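Local structure of ANGPTL4 C-terminal chain (Homo sapiens, 6U1U) at residues Q44-G49 / H68-L73. The protein mediates, as a whole, the inactivation of lipoprotein lipase in triglyceride clearance and is represented here by its C-terminal fibrinogen-like domain. Numbering follows the deposited sequence.
Sequences QRRHDG and HGEFWL
Glu70 OE2 collects the backbone N-H groups of three successive residues, His47, Asp48 and Gly49, where strand 38-46 of the fibrinogen C-terminal domain runs out into a loop. The bond from His47 N is 2.7 Å long and uses the anti lone pair of OE2, while Asp48 N (2.8 Å) and Gly49 N meet the same oxygen from above the carboxylate plane. Glu70 OE1 accepts from Val51 N and from a water that also takes a hydrogen bond from Arg46 NH2. With CG anti to its own carbonyl carbon (chi1 -56°) and the chain extended beyond it, Glu70 carries its carboxylate into this turn. The clustered N-H groups probably stabilise its negative charge against the nearby carboxylate of Asp48, whose OD1 is 3.3 Å from Glu70 OE2 but also bonded to Ser50 OG. Without this carboxylate, as with an alanine here, the three loop amides would probably lose their common acceptor and the turn be freer to move.

Arg45 grips a single backbone oxygen side-on: NE lies 2.9 Å from Gly69 O and NH2 3.0 Å from it, with that oxygen in the guanidinium plane. Next along the strands, Arg45 and Phe71 form an antiparallel hydrogen-bonded pair, joining strand 38-46 to the short strand 71-72. Phe71 turns its ring edge to one face of the guanidinium, CE2 lying 3.6 Å from Arg45 NH2, with the two planes 75° apart. Gln44 and Trp72 follow as the non-hydrogen-bonded pair, on the other face of the sheet. The Gln44 amide is hydrogen-bonded to Thr209 and Asn176, and Gln44 CG meets the indole edge at Trp72 CE3, 3.7 Å away. Glu70 CG sits over one face of the His47 ring in a CH-pi contact, 3.9 Å from the ring centroid.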
loop_
_atom_site.group_PDB
_atom_site.type_symbol
_atom_site.label_atom_id
_atom_site.label_comp_id
_atom_site.label_asym_id
_atom_site.label_seq_id
_atom_site.Cartn_x
_atom_site.Cartn_y
_atom_site.Cartn_z
ATOM N N GLN A 44 3.008 4.427 2.667
ATOM C CA GLN A 44 2.877 3.505 3.789
ATOM C C GLN A 44 4.289 3.239 4.277
ATOM O O GLN A 44 5.207 3.104 3.452
ATOM C CB GLN A 44 2.223 2.196 3.341
ATOM C CG GLN A 44 1.905 1.232 4.529
ATOM C CD GLN A 44 2.882 0.052 4.662
ATOM O OE1 GLN A 44 4.058 0.174 4.348
ATOM N NE2 GLN A 44 2.390 -1.100 5.160
ATOM N N ARG A 45 4.454 3.143 5.601
ATOM C CA ARG A 45 5.766 2.805 6.153
ATOM C C ARG A 45 5.562 2.110 7.489
ATOM O O ARG A 45 4.802 2.602 8.333
ATOM C CB ARG A 45 6.618 4.090 6.330
ATOM C CG ARG A 45 8.005 3.843 6.910
ATOM C CD ARG A 45 8.894 5.101 6.710
ATOM N NE ARG A 45 8.451 6.140 7.625
ATOM C CZ ARG A 45 8.805 7.426 7.546
ATOM N NH1 ARG A 45 9.618 7.835 6.555
ATOM N NH2 ARG A 45 8.349 8.284 8.453
ATOM N N ARG A 46 6.191 0.940 7.651
ATOM C CA ARG A 46 6.091 0.139 8.902
ATOM C C ARG A 46 7.491 -0.375 9.247
ATOM O O ARG A 46 8.225 -0.736 8.304
ATOM C CB ARG A 46 5.102 -1.015 8.720
ATOM C CG ARG A 46 3.681 -0.571 8.401
ATOM C CD ARG A 46 2.682 -1.709 8.508
ATOM N NE ARG A 46 2.296 -1.979 9.885
ATOM C CZ ARG A 46 1.447 -2.931 10.255
ATOM N NH1 ARG A 46 0.890 -3.711 9.345
ATOM N NH2 ARG A 46 1.158 -3.101 11.532
ATOM N N HIS A 47 7.840 -0.426 10.538
ATOM C CA HIS A 47 9.188 -0.857 10.909
ATOM C C HIS A 47 9.341 -1.269 12.369
ATOM O O HIS A 47 10.382 -1.841 12.718
ATOM C CB HIS A 47 10.233 0.226 10.625
ATOM C CG HIS A 47 9.846 1.579 11.114
ATOM N ND1 HIS A 47 9.589 2.630 10.262
ATOM C CD2 HIS A 47 9.645 2.052 12.368
ATOM C CE1 HIS A 47 9.250 3.696 10.970
ATOM N NE2 HIS A 47 9.284 3.371 12.249
ATOM N N ASP A 48 8.338 -0.996 13.224
ATOM C CA ASP A 48 8.473 -1.393 14.628
ATOM C C ASP A 48 7.167 -1.760 15.341
ATOM O O ASP A 48 7.215 -2.113 16.528
ATOM C CB ASP A 48 9.225 -0.274 15.400
ATOM C CG ASP A 48 8.441 1.047 15.496
ATOM O OD1 ASP A 48 7.300 1.152 15.018
ATOM O OD2 ASP A 48 9.009 2.022 16.049
ATOM N N GLY A 49 6.008 -1.698 14.691
ATOM C CA GLY A 49 4.783 -2.034 15.370
ATOM C C GLY A 49 4.280 -1.023 16.377
ATOM O O GLY A 49 3.413 -1.364 17.196
ATOM N N HIS A 68 6.423 11.062 11.204
ATOM C CA HIS A 68 7.842 10.848 11.481
ATOM C C HIS A 68 8.158 9.394 11.824
ATOM O O HIS A 68 9.303 9.093 12.177
ATOM C CB HIS A 68 8.292 11.760 12.637
ATOM C CG HIS A 68 8.482 13.187 12.231
ATOM N ND1 HIS A 68 7.570 14.176 12.531
ATOM C CD2 HIS A 68 9.475 13.791 11.533
ATOM C CE1 HIS A 68 7.992 15.328 12.038
ATOM N NE2 HIS A 68 9.140 15.120 11.418
ATOM N N GLY A 69 7.172 8.490 11.742
ATOM C CA GLY A 69 7.345 7.095 12.120
ATOM C C GLY A 69 6.561 6.177 11.181
ATOM O O GLY A 69 6.673 6.338 9.961
ATOM N N GLU A 70 5.753 5.245 11.706
ATOM C CA GLU A 70 4.917 4.379 10.863
ATOM C C GLU A 70 3.610 5.084 10.502
ATOM O O GLU A 70 3.010 5.768 11.348
ATOM C CB GLU A 70 4.560 3.086 11.592
ATOM C CG GLU A 70 5.753 2.270 12.110
ATOM C CD GLU A 70 5.268 0.960 12.689
ATOM O OE1 GLU A 70 4.280 0.997 13.469
ATOM O OE2 GLU A 70 5.825 -0.112 12.320
ATOM N N PHE A 71 3.135 4.886 9.264
ATOM C CA PHE A 71 1.923 5.597 8.886
ATOM C C PHE A 71 1.307 4.988 7.640
ATOM O O PHE A 71 1.946 4.233 6.885
ATOM C CB PHE A 71 2.203 7.096 8.646
ATOM C CG PHE A 71 3.112 7.369 7.432
ATOM C CD1 PHE A 71 2.589 7.409 6.146
ATOM C CD2 PHE A 71 4.470 7.585 7.610
ATOM C CE1 PHE A 71 3.395 7.636 5.042
ATOM C CE2 PHE A 71 5.294 7.845 6.525
ATOM C CZ PHE A 71 4.782 7.851 5.249
ATOM N N TRP A 72 0.059 5.387 7.410
ATOM C CA TRP A 72 -0.682 5.150 6.180
ATOM C C TRP A 72 -1.121 6.526 5.682
ATOM O O TRP A 72 -1.793 7.239 6.428
ATOM C CB TRP A 72 -1.905 4.256 6.475
ATOM C CG TRP A 72 -2.818 4.061 5.304
ATOM C CD1 TRP A 72 -4.056 4.608 5.109
ATOM C CD2 TRP A 72 -2.560 3.221 4.172
ATOM N NE1 TRP A 72 -4.565 4.187 3.882
ATOM C CE2 TRP A 72 -3.672 3.319 3.313
ATOM C CE3 TRP A 72 -1.477 2.395 3.797
ATOM C CZ2 TRP A 72 -3.751 2.601 2.098
ATOM C CZ3 TRP A 72 -1.544 1.690 2.615
ATOM C CH2 TRP A 72 -2.678 1.798 1.767
ATOM N N LEU A 73 -0.704 6.927 4.466
ATOM C CA LEU A 73 -0.973 8.310 4.023
ATOM C C LEU A 73 -2.472 8.570 3.886
ATOM O O LEU A 73 -2.970 9.641 4.281
ATOM C CB LEU A 73 -0.268 8.587 2.699
ATOM C CG LEU A 73 -0.562 9.926 2.000
ATOM C CD1 LEU A 73 -0.181 11.082 2.970
ATOM C CD2 LEU A 73 0.203 10.049 0.702
HETATM O O HOH W 1 2.657 -1.092 13.026
#